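Local coordinates for putative preprotein translocase, SecG subunit (Thermus thermophilus, PDB 5AWW) that probably takes part in an early step of protein export across the cell membrane, as the small SecG subunit of the Sec translocase, at residues Y5-V8 and I9-Y12; A16-L19 and V20-L24; T56-L59 and G60-A64. All coordinates share one frame; numbering follows the deposited sequence.

In the fold
This chain carries the two transmembrane helices of SecG, and it is a worked example of how short-range helical packing and the pairing of two helices share some of their side chains. From the N terminus, contact 1 and then contact 2 lie in series on helix 3-25, their centres about 17 Å apart; after the connecting segment, contact 3 follows on helix 50-72. Each spans only successive helical turns, so none closes a long loop, and none nests or crosses another. The hairpin is tied by touches between contacts: the OH of Tyr12 in contact 1 packs on Phe63 of contact 3, and Leu22 of contact 2 meets Leu59 of contact 3.

Contact 1: Y5-V8 and I9-Y12; sequences YTLV and ILFY. With OLC ((2R)-2,3-dihydroxypropyl (9Z)-octadec-9-enoate), chain K.
The Tyr5 ring receives Ile9 CD1 over one face and carbon C17 of the lipid OLC (chain K) at its edge, while the ring of Phe11 has Leu7 O at its own edge. This is i to i+4 packing near the start of helix 3-25, a predicted transmembrane helix of SecG. Ile9 CD1 lies 3.7 Å from the centroid of the Tyr5 ring, offset toward the rim on the CE2 side, in a CH-pi contact where the isoleucine branch lies slantwise to the tyrosine side chain. The isoleucine gets there because CG1 stands beside its backbone N (chi1 -67°), which sends the nearly extended branch back along the helix toward the tyrosine. The hydrogen bond from Ile9 N to Tyr5 O, 2.9 Å, joins the same two residues through the backbone, and like bonds link Leu10 to Thr6, Phe11 to Leu7 and Tyr12 to Val8. Tyr5 also meets the ring of Trp73 and packs on Ile70 of helix 50-72, and the hydroxyl of Tyr12 is hydrogen-bonded to a polar side chain of another protein's chain. The lipid chain runs along a flank made by Tyr5, Thr6, Ile9 and Leu10. C17 is 3.6 Å from Tyr5 CD2, and C15 is 3.8 Å from Ile9 CD1. Further along, Leu10 CD2 touches C9, one carbon of the lipid's double bond, at 3.6 Å.

Contact 2: A16-L19 and V20-L24; sequences AGLL and VYLVL. With OLC ((2R)-2,3-dihydroxypropyl (9Z)-octadec-9-enoate), chain N.
Leu18 and Leu22 make a local, apolar i to i+4 contact in the later turns of helix 3-25, where one flank meets lipid and another meets the second helix. Leu18 CD1 approaches the branch point of its neighbour, Leu22 CG, at 4.4 Å, and the same methyl lies 3.9 Å from carbon C13 of OLC (chain N). One methyl thus serves both the turn and the lipid. Leu22 has CG beside its backbone N (chi1 -71°), which sets that carbon close to Leu18 O, the acceptor of Leu22 N at 2.9 Å. The same i to i+4 bonding joins Val20 to Ala16, Tyr21 to Gly17 and Val23 to Leu19. In the antiparallel helical hairpin of SecG, Leu18 and Leu22 both pack on Leu59 of helix 50-72, and Leu22 also on Thr56, while Ala16, Val20 and Val23 lean on side chains of another protein's chain. Tyr21 extends away from the helix, its CG anti to the backbone N (chi1 -179°), and presents one ring face to the acyl chain. C15 lies over that face toward the rim, 3.8 Å from Tyr21 CE2. An alanine here would keep the backbone bond to Gly17 but is likely to leave the lipid carbons C15 and C16 without the ring they lie against. Upstream of the ring, C11 comes to 3.8 Å from Leu18 CA.

Contact 3: T56-L59 and G60-A64; sequences TVIL and GVVFA. With OLC ((2R)-2,3-dihydroxypropyl (9Z)-octadec-9-enoate), chain L.
Ile58 and Val62 lie one turn apart on the same flank of helix 50-72, and their CG2 methyls meet at 4.3 Å. Val62 points its CB back toward the preceding turn, and with CG1 anti to the backbone N (chi1 168°), CG2 falls beside that N and is directed at Ile58. A further OLC molecule touches both residues, so the pair offers one apolar surface to lipid. Val61 likewise has CG2 beside its N and close to the carbonyl oxygen four residues back: Val62 CG2 is 3.2 Å from Ile58 O, and Val61 CG2 is 3.4 Å from Val57 O. On the neighbouring flank, OLC (chain L) stretches past both segments, with C8 at 3.8 Å from Val57 CG2 and C18 at 3.8 Å from Ala64 CB. Gly60 bonds through its N to Thr56 O at 2.9 Å and more weakly to Val57 O at 3.1 Å. Phe63 leads its ring away to meet that of Tyr12. Leu59 turns its side chain to Leu18 and Leu19 of helix 3-25, and the hydroxyl of Thr56 bonds back to Tyr53 O and Leu52 O. With lipid on one side and the partner helix on another, helix 50-72 forms one arm of the antiparallel SecG hairpin.

Contact 1: Y5-V8 and I9-Y12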
ATOM      1  N   TYR C   5      32.773   6.919  22.158  1.00 48.37           N
ATOM      2  CA  TYR C   5      31.679   7.307  21.277  1.00 47.48           C
ATOM      3  C   TYR C   5      31.912   6.802  19.858  1.00 47.64           C
ATOM      4  O   TYR C   5      30.982   6.346  19.194  1.00 43.06           O
ATOM      5  CB  TYR C   5      31.514   8.828  21.279  1.00 42.56           C
ATOM      6  CG  TYR C   5      30.247   9.316  20.620  1.00 53.04           C
ATOM      7  CD1 TYR C   5      29.014   8.773  20.953  1.00 50.83           C
ATOM      8  CD2 TYR C   5      30.280  10.340  19.681  1.00 67.03           C
ATOM      9  CE1 TYR C   5      27.851   9.223  20.359  1.00 60.39           C
ATOM     10  CE2 TYR C   5      29.119  10.799  19.083  1.00 61.64           C
ATOM     11  CZ  TYR C   5      27.909  10.235  19.425  1.00 62.72           C
ATOM     12  OH  TYR C   5      26.750  10.687  18.835  1.00 47.09           O
ATOM     13  N   THR C   6      33.160   6.883  19.403  1.00 34.34           N
ATOM     14  CA  THR C   6      33.523   6.392  18.081  1.00 29.29           C
ATOM     15  C   THR C   6      33.283   4.892  17.980  1.00 35.40           C
ATOM     16  O   THR C   6      32.842   4.401  16.947  1.00 39.27           O
ATOM     17  CB  THR C   6      34.994   6.693  17.745  1.00 33.48           C
ATOM     18  OG1 THR C   6      35.222   8.106  17.814  1.00 35.08           O
ATOM     19  CG2 THR C   6      35.338   6.197  16.348  1.00 20.20           C
ATOM     20  N   LEU C   7      33.569   4.172  19.062  1.00 36.36           N
ATOM     21  CA  LEU C   7      33.372   2.725  19.099  1.00 35.29           C
ATOM     22  C   LEU C   7      31.889   2.369  19.084  1.00 34.48           C
ATOM     23  O   LEU C   7      31.477   1.398  18.443  1.00 30.17           O
ATOM     24  CB  LEU C   7      34.045   2.122  20.333  1.00 32.58           C
ATOM     25  CG  LEU C   7      35.573   2.060  20.328  1.00 29.38           C
ATOM     26  CD1 LEU C   7      36.088   1.566  21.667  1.00 34.34           C
ATOM     27  CD2 LEU C   7      36.071   1.174  19.198  1.00 38.05           C
ATOM     28  N   VAL C   8      31.093   3.158  19.800  1.00 36.34           N
ATOM     29  CA  VAL C   8      29.645   2.988  19.792  1.00 34.41           C
ATOM     30  C   VAL C   8      29.091   3.216  18.387  1.00 42.52           C
ATOM     31  O   VAL C   8      28.255   2.449  17.901  1.00 40.50           O
ATOM     32  CB  VAL C   8      28.958   3.951  20.778  1.00 34.70           C
ATOM     33  CG1 VAL C   8      27.444   3.876  20.636  1.00 38.88           C
ATOM     34  CG2 VAL C   8      29.380   3.638  22.203  1.00 41.82           C
ATOM     35  N   ILE C   9      29.572   4.268  17.734  1.00 36.64           N
ATOM     36  CA  ILE C   9      29.134   4.593  16.383  1.00 40.91           C
ATOM     37  C   ILE C   9      29.549   3.502  15.404  1.00 38.53           C
ATOM     38  O   ILE C   9      28.773   3.122  14.528  1.00 40.95           O
ATOM     39  CB  ILE C   9      29.694   5.950  15.925  1.00 43.69           C
ATOM     40  CG1 ILE C   9      29.085   7.074  16.763  1.00 38.07           C
ATOM     41  CG2 ILE C   9      29.398   6.188  14.453  1.00 39.40           C
ATOM     42  CD1 ILE C   9      29.904   8.334  16.759  1.00 59.20           C
ATOM     43  N   LEU C  10      30.768   2.995  15.562  1.00 33.93           N
ATOM     44  CA  LEU C  10      31.253   1.904  14.727  1.00 33.35           C
ATOM     45  C   LEU C  10      30.394   0.661  14.916  1.00 32.19           C
ATOM     46  O   LEU C  10      30.122  -0.061  13.959  1.00 35.34           O
ATOM     47  CB  LEU C  10      32.717   1.588  15.037  1.00 35.95           C
ATOM     48  CG  LEU C  10      33.759   2.539  14.443  1.00 45.78           C
ATOM     49  CD1 LEU C  10      35.155   2.174  14.922  1.00 39.32           C
ATOM     50  CD2 LEU C  10      33.690   2.530  12.924  1.00 28.17           C
ATOM     51  N   PHE C  11      29.963   0.416  16.150  1.00 30.60           N
ATOM     52  CA  PHE C  11      29.072  -0.707  16.412  1.00 34.35           C
ATOM     53  C   PHE C  11      27.725  -0.500  15.731  1.00 40.63           C
ATOM     54  O   PHE C  11      27.165  -1.431  15.159  1.00 48.26           O
ATOM     55  CB  PHE C  11      28.885  -0.914  17.912  1.00 32.05           C
ATOM     56  CG  PHE C  11      29.681  -2.059  18.463  1.00 45.21           C
ATOM     57  CD1 PHE C  11      30.964  -1.861  18.945  1.00 46.50           C
ATOM     58  CD2 PHE C  11      29.153  -3.339  18.483  1.00 58.78           C
ATOM     59  CE1 PHE C  11      31.700  -2.917  19.446  1.00 46.26           C
ATOM     60  CE2 PHE C  11      29.885  -4.398  18.982  1.00 43.13           C
ATOM     61  CZ  PHE C  11      31.158  -4.186  19.462  1.00 45.22           C
ATOM     62  N   TYR C  12      27.222   0.728  15.792  1.00 43.04           N
ATOM     63  CA  TYR C  12      25.969   1.104  15.138  1.00 34.43           C
ATOM     64  C   TYR C  12      26.027   0.845  13.633  1.00 33.80           C
ATOM     65  O   TYR C  12      25.148   0.195  13.062  1.00 34.73           O
ATOM     66  CB  TYR C  12      25.675   2.579  15.419  1.00 37.91           C
ATOM     67  CG  TYR C  12      24.288   3.046  15.058  1.00 33.31           C
ATOM     68  CD1 TYR C  12      23.172   2.550  15.718  1.00 40.98           C
ATOM     69  CD2 TYR C  12      24.095   4.014  14.082  1.00 41.13           C
ATOM     70  CE1 TYR C  12      21.900   2.987  15.398  1.00 44.30           C
ATOM     71  CE2 TYR C  12      22.829   4.460  13.758  1.00 44.65           C
ATOM     72  CZ  TYR C  12      21.734   3.944  14.418  1.00 37.93           C
ATOM     73  OH  TYR C  12      20.473   4.384  14.097  1.00 37.60           O
TER
HETATM   74  C18 OLC K 101      31.652  13.703  17.664  1.00 67.84           C
HETATM   75  C10 OLC K 101      32.927   6.360  11.129  1.00 48.71           C
HETATM   76  C9  OLC K 101      33.501   5.271  10.626  1.00 48.06           C
HETATM   77  C17 OLC K 101      32.284  12.339  17.480  1.00 64.84           C
HETATM   78  C11 OLC K 101      33.225   6.761  12.553  1.00 47.11           C
HETATM   79  C8  OLC K 101      33.214   4.845   9.206  1.00 42.43           C
HETATM   80  C16 OLC K 101      32.377  11.974  16.002  1.00 49.84           C
HETATM   81  C12 OLC K 101      33.117   8.271  12.711  1.00 40.64           C
HETATM   82  C7  OLC K 101      34.477   4.282   8.570  1.00 37.99           C
HETATM   83  C15 OLC K 101      32.826  10.528  15.834  1.00 37.01           C
HETATM   84  C13 OLC K 101      33.038   8.644  14.187  1.00 30.34           C
HETATM   85  C6  OLC K 101      34.160   3.668   7.213  1.00 41.25           C
HETATM   86  C14 OLC K 101      32.879  10.147  14.361  1.00 39.84           C

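Contact 2: A16-L19 and V20-L24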
ATOM      1  N   ALA C  16      24.223  -2.053  11.443  1.00 36.72           N
ATOM      2  CA  ALA C  16      23.436  -1.590  10.306  1.00 32.86           C
ATOM      3  C   ALA C  16      23.776  -2.365   9.036  1.00 37.36           C
ATOM      4  O   ALA C  16      22.900  -2.969   8.414  1.00 43.11           O
ATOM      5  CB  ALA C  16      23.650  -0.106  10.088  1.00 31.51           C
ATOM      6  N   GLY C  17      25.053  -2.348   8.664  1.00 34.84           N
ATOM      7  CA  GLY C  17      25.512  -3.006   7.455  1.00 38.16           C
ATOM      8  C   GLY C  17      25.269  -4.500   7.471  1.00 42.51           C
ATOM      9  O   GLY C  17      24.843  -5.084   6.472  1.00 50.42           O
ATOM     10  N   LEU C  18      25.542  -5.123   8.613  1.00 38.08           N
ATOM     11  CA  LEU C  18      25.302  -6.548   8.780  1.00 40.10           C
ATOM     12  C   LEU C  18      23.824  -6.856   8.598  1.00 45.10           C
ATOM     13  O   LEU C  18      23.459  -7.869   7.996  1.00 53.45           O
ATOM     14  CB  LEU C  18      25.783  -7.017  10.154  1.00 36.45           C
ATOM     15  CG  LEU C  18      25.578  -8.490  10.501  1.00 31.70           C
ATOM     16  CD1 LEU C  18      26.221  -9.386   9.456  1.00 33.57           C
ATOM     17  CD2 LEU C  18      26.146  -8.776  11.879  1.00 29.11           C
ATOM     18  N   LEU C  19      22.978  -5.969   9.116  1.00 40.19           N
ATOM     19  CA  LEU C  19      21.535  -6.130   9.000  1.00 41.24           C
ATOM     20  C   LEU C  19      21.103  -6.035   7.538  1.00 40.94           C
ATOM     21  O   LEU C  19      20.262  -6.810   7.074  1.00 38.59           O
ATOM     22  CB  LEU C  19      20.811  -5.083   9.842  1.00 33.02           C
ATOM     23  CG  LEU C  19      19.379  -5.425  10.248  1.00 35.41           C
ATOM     24  CD1 LEU C  19      19.349  -6.714  11.053  1.00 28.16           C
ATOM     25  CD2 LEU C  19      18.767  -4.282  11.037  1.00 50.50           C
ATOM     26  N   VAL C  20      21.692  -5.084   6.818  1.00 35.26           N
ATOM     27  CA  VAL C  20      21.458  -4.950   5.385  1.00 35.98           C
ATOM     28  C   VAL C  20      21.823  -6.234   4.657  1.00 34.77           C
ATOM     29  O   VAL C  20      21.054  -6.732   3.831  1.00 42.67           O
ATOM     30  CB  VAL C  20      22.266  -3.788   4.781  1.00 35.92           C
ATOM     31  CG1 VAL C  20      22.051  -3.714   3.275  1.00 29.56           C
ATOM     32  CG2 VAL C  20      21.880  -2.481   5.442  1.00 30.99           C
ATOM     33  N   TYR C  21      22.998  -6.769   4.973  1.00 48.33           N
ATOM     34  CA  TYR C  21      23.467  -8.004   4.354  1.00 49.29           C
ATOM     35  C   TYR C  21      22.487  -9.142   4.608  1.00 41.23           C
ATOM     36  O   TYR C  21      22.082  -9.841   3.680  1.00 40.51           O
ATOM     37  CB  TYR C  21      24.860  -8.376   4.872  1.00 52.65           C
ATOM     38  CG  TYR C  21      25.425  -9.638   4.253  1.00 55.06           C
ATOM     39  CD1 TYR C  21      26.092  -9.599   3.035  1.00 46.76           C
ATOM     40  CD2 TYR C  21      25.292 -10.866   4.890  1.00 57.43           C
ATOM     41  CE1 TYR C  21      26.608 -10.751   2.466  1.00 68.22           C
ATOM     42  CE2 TYR C  21      25.804 -12.022   4.328  1.00 61.80           C
ATOM     43  CZ  TYR C  21      26.461 -11.960   3.117  1.00 72.52           C
ATOM     44  OH  TYR C  21      26.972 -13.110   2.559  1.00 79.37           O
ATOM     45  N   LEU C  22      22.099  -9.314   5.868  1.00 41.51           N
ATOM     46  CA  LEU C  22      21.183 -10.382   6.253  1.00 41.30           C
ATOM     47  C   LEU C  22      19.835 -10.272   5.552  1.00 46.01           C
ATOM     48  O   LEU C  22      19.283 -11.275   5.103  1.00 49.15           O
ATOM     49  CB  LEU C  22      20.974 -10.389   7.767  1.00 51.90           C
ATOM     50  CG  LEU C  22      22.145 -10.851   8.633  1.00 46.45           C
ATOM     51  CD1 LEU C  22      21.756 -10.789  10.095  1.00 46.22           C
ATOM     52  CD2 LEU C  22      22.579 -12.256   8.250  1.00 38.06           C
ATOM     53  N   VAL C  23      19.306  -9.055   5.465  1.00 49.36           N
ATOM     54  CA  VAL C  23      18.016  -8.842   4.815  1.00 50.51           C
ATOM     55  C   VAL C  23      18.101  -9.121   3.312  1.00 49.75           C
ATOM     56  O   VAL C  23      17.247  -9.815   2.755  1.00 42.13           O
ATOM     57  CB  VAL C  23      17.499  -7.407   5.055  1.00 40.53           C
ATOM     58  CG1 VAL C  23      16.287  -7.117   4.184  1.00 36.41           C
ATOM     59  CG2 VAL C  23      17.159  -7.212   6.525  1.00 44.54           C
ATOM     60  N   LEU C  24      19.139  -8.596   2.666  1.00 44.89           N
ATOM     61  CA  LEU C  24      19.344  -8.815   1.236  1.00 45.16           C
ATOM     62  C   LEU C  24      19.532 -10.295   0.895  1.00 50.36           C
ATOM     63  O   LEU C  24      19.030 -10.771  -0.122  1.00 49.81           O
ATOM     64  CB  LEU C  24      20.548  -8.008   0.741  1.00 45.20           C
ATOM     65  CG  LEU C  24      20.293  -6.509   0.562  1.00 39.90           C
ATOM     66  CD1 LEU C  24      21.549  -5.784   0.107  1.00 31.06           C
ATOM     67  CD2 LEU C  24      19.158  -6.293  -0.425  1.00 38.26           C
TER
HETATM   68  C18 OLC N 104      29.651 -15.150   4.926  1.00 41.93           C
HETATM   69  C10 OLC N 104      29.556  -5.395   7.164  1.00 37.30           C
HETATM   70  C17 OLC N 104      29.078 -14.056   5.802  1.00 59.79           C
HETATM   71  C11 OLC N 104      28.727  -6.657   7.182  1.00 49.83           C
HETATM   72  C16 OLC N 104      29.700 -12.700   5.482  1.00 65.74           C
HETATM   73  C12 OLC N 104      29.413  -7.738   6.353  1.00 56.44           C
HETATM   74  C15 OLC N 104      29.004 -11.584   6.256  1.00 54.26           C
HETATM   75  C13 OLC N 104      28.742  -9.095   6.547  1.00 43.15           C
HETATM   76  C14 OLC N 104      29.516 -10.207   5.844  1.00 46.17           C

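Contact 3: T56-L59 and G60-A64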
ATOM      1  N   THR C  56      18.297 -11.727  12.769  1.00 44.69           N
ATOM      2  CA  THR C  56      17.799 -10.443  12.306  1.00 43.79           C
ATOM      3  C   THR C  56      16.922  -9.801  13.365  1.00 42.62           C
ATOM      4  O   THR C  56      16.968  -8.589  13.547  1.00 51.99           O
ATOM      5  CB  THR C  56      17.001 -10.557  10.994  1.00 39.71           C
ATOM      6  OG1 THR C  56      16.202 -11.744  11.018  1.00 60.23           O
ATOM      7  CG2 THR C  56      17.940 -10.608   9.802  1.00 43.82           C
ATOM      8  N   VAL C  57      16.122 -10.603  14.063  1.00 26.41           N
ATOM      9  CA  VAL C  57      15.309 -10.046  15.142  1.00 37.66           C
ATOM     10  C   VAL C  57      16.203  -9.457  16.231  1.00 40.48           C
ATOM     11  O   VAL C  57      16.027  -8.301  16.652  1.00 46.73           O
ATOM     12  CB  VAL C  57      14.376 -11.098  15.762  1.00 35.29           C
ATOM     13  CG1 VAL C  57      13.664 -10.517  16.972  1.00 26.96           C
ATOM     14  CG2 VAL C  57      13.372 -11.587  14.732  1.00 36.14           C
ATOM     15  N   ILE C  58      17.176 -10.252  16.665  1.00 43.40           N
ATOM     16  CA  ILE C  58      18.133  -9.816  17.676  1.00 51.92           C
ATOM     17  C   ILE C  58      18.870  -8.544  17.262  1.00 49.82           C
ATOM     18  O   ILE C  58      18.998  -7.608  18.052  1.00 36.64           O
ATOM     19  CB  ILE C  58      19.162 -10.921  17.977  1.00 52.14           C
ATOM     20  CG1 ILE C  58      18.474 -12.094  18.675  1.00 46.72           C
ATOM     21  CG2 ILE C  58      20.298 -10.383  18.834  1.00 40.69           C
ATOM     22  CD1 ILE C  58      19.405 -13.213  19.042  1.00 51.26           C
ATOM     23  N   LEU C  59      19.336  -8.509  16.019  1.00 41.48           N
ATOM     24  CA  LEU C  59      20.090  -7.365  15.522  1.00 49.13           C
ATOM     25  C   LEU C  59      19.194  -6.152  15.311  1.00 49.28           C
ATOM     26  O   LEU C  59      19.666  -5.016  15.293  1.00 45.16           O
ATOM     27  CB  LEU C  59      20.809  -7.720  14.223  1.00 40.75           C
ATOM     28  CG  LEU C  59      22.034  -8.618  14.383  1.00 46.41           C
ATOM     29  CD1 LEU C  59      22.670  -8.893  13.035  1.00 50.58           C
ATOM     30  CD2 LEU C  59      23.036  -7.982  15.333  1.00 41.88           C
ATOM     31  N   GLY C  60      17.901  -6.400  15.144  1.00 43.99           N
ATOM     32  CA  GLY C  60      16.934  -5.329  15.029  1.00 42.75           C
ATOM     33  C   GLY C  60      16.789  -4.673  16.384  1.00 43.11           C
ATOM     34  O   GLY C  60      16.810  -3.443  16.502  1.00 37.77           O
ATOM     35  N   VAL C  61      16.657  -5.503  17.414  1.00 35.61           N
ATOM     36  CA  VAL C  61      16.559  -4.991  18.775  1.00 40.33           C
ATOM     37  C   VAL C  61      17.838  -4.250  19.166  1.00 34.09           C
ATOM     38  O   VAL C  61      17.782  -3.178  19.765  1.00 26.92           O
ATOM     39  CB  VAL C  61      16.280  -6.118  19.789  1.00 37.05           C
ATOM     40  CG1 VAL C  61      16.296  -5.573  21.211  1.00 30.59           C
ATOM     41  CG2 VAL C  61      14.944  -6.777  19.487  1.00 25.57           C
ATOM     42  N   VAL C  62      18.985  -4.821  18.813  1.00 40.33           N
ATOM     43  CA  VAL C  62      20.274  -4.209  19.116  1.00 39.96           C
ATOM     44  C   VAL C  62      20.420  -2.868  18.406  1.00 41.71           C
ATOM     45  O   VAL C  62      20.879  -1.894  18.998  1.00 33.72           O
ATOM     46  CB  VAL C  62      21.450  -5.132  18.721  1.00 42.79           C
ATOM     47  CG1 VAL C  62      22.768  -4.376  18.761  1.00 24.92           C
ATOM     48  CG2 VAL C  62      21.500  -6.343  19.633  1.00 35.28           C
ATOM     49  N   PHE C  63      20.022  -2.823  17.139  1.00 38.19           N
ATOM     50  CA  PHE C  63      20.077  -1.589  16.361  1.00 36.52           C
ATOM     51  C   PHE C  63      19.190  -0.504  16.973  1.00 43.49           C
ATOM     52  O   PHE C  63      19.599   0.657  17.095  1.00 36.76           O
ATOM     53  CB  PHE C  63      19.667  -1.856  14.912  1.00 28.30           C
ATOM     54  CG  PHE C  63      19.264  -0.624  14.159  1.00 42.70           C
ATOM     55  CD1 PHE C  63      20.216   0.284  13.728  1.00 39.24           C
ATOM     56  CD2 PHE C  63      17.928  -0.374  13.878  1.00 53.58           C
ATOM     57  CE1 PHE C  63      19.847   1.420  13.039  1.00 39.02           C
ATOM     58  CE2 PHE C  63      17.551   0.759  13.187  1.00 42.43           C
ATOM     59  CZ  PHE C  63      18.510   1.657  12.765  1.00 45.12           C
ATOM     60  N   ALA C  64      17.976  -0.890  17.356  1.00 37.31           N
ATOM     61  CA  ALA C  64      17.047   0.034  17.999  1.00 38.31           C
ATOM     62  C   ALA C  64      17.630   0.578  19.304  1.00 41.88           C
ATOM     63  O   ALA C  64      17.633   1.791  19.550  1.00 37.18           O
ATOM     64  CB  ALA C  64      15.722  -0.657  18.259  1.00 28.38           C
TER
HETATM   65  C18 OLC L 102      12.509  -2.569  18.882  1.00 42.68           C
HETATM   66  C10 OLC L 102       9.537  -8.397  14.034  1.00 53.03           C
HETATM   67  C9  OLC L 102       9.073  -9.645  13.964  1.00 41.68           C
HETATM   68  C17 OLC L 102      12.019  -1.994  17.570  1.00 50.46           C
HETATM   69  C11 OLC L 102      10.631  -8.026  15.009  1.00 57.16           C
HETATM   70  C8  OLC L 102       9.639 -10.727  14.853  1.00 58.25           C
HETATM   71  C16 OLC L 102      11.368  -3.066  16.704  1.00 46.47           C
HETATM   72  C12 OLC L 102      11.818  -7.408  14.272  1.00 57.23           C
HETATM   73  C7  OLC L 102       8.514 -11.563  15.452  1.00 67.23           C
HETATM   74  C15 OLC L 102      12.330  -4.216  16.412  1.00 48.65           C
HETATM   75  C13 OLC L 102      12.559  -6.414  15.163  1.00 46.74           C
HETATM   76  C6  OLC L 102       9.068 -12.671  16.343  1.00 42.21           C
HETATM   77  C14 OLC L 102      11.631  -5.274  15.564  1.00 59.73           C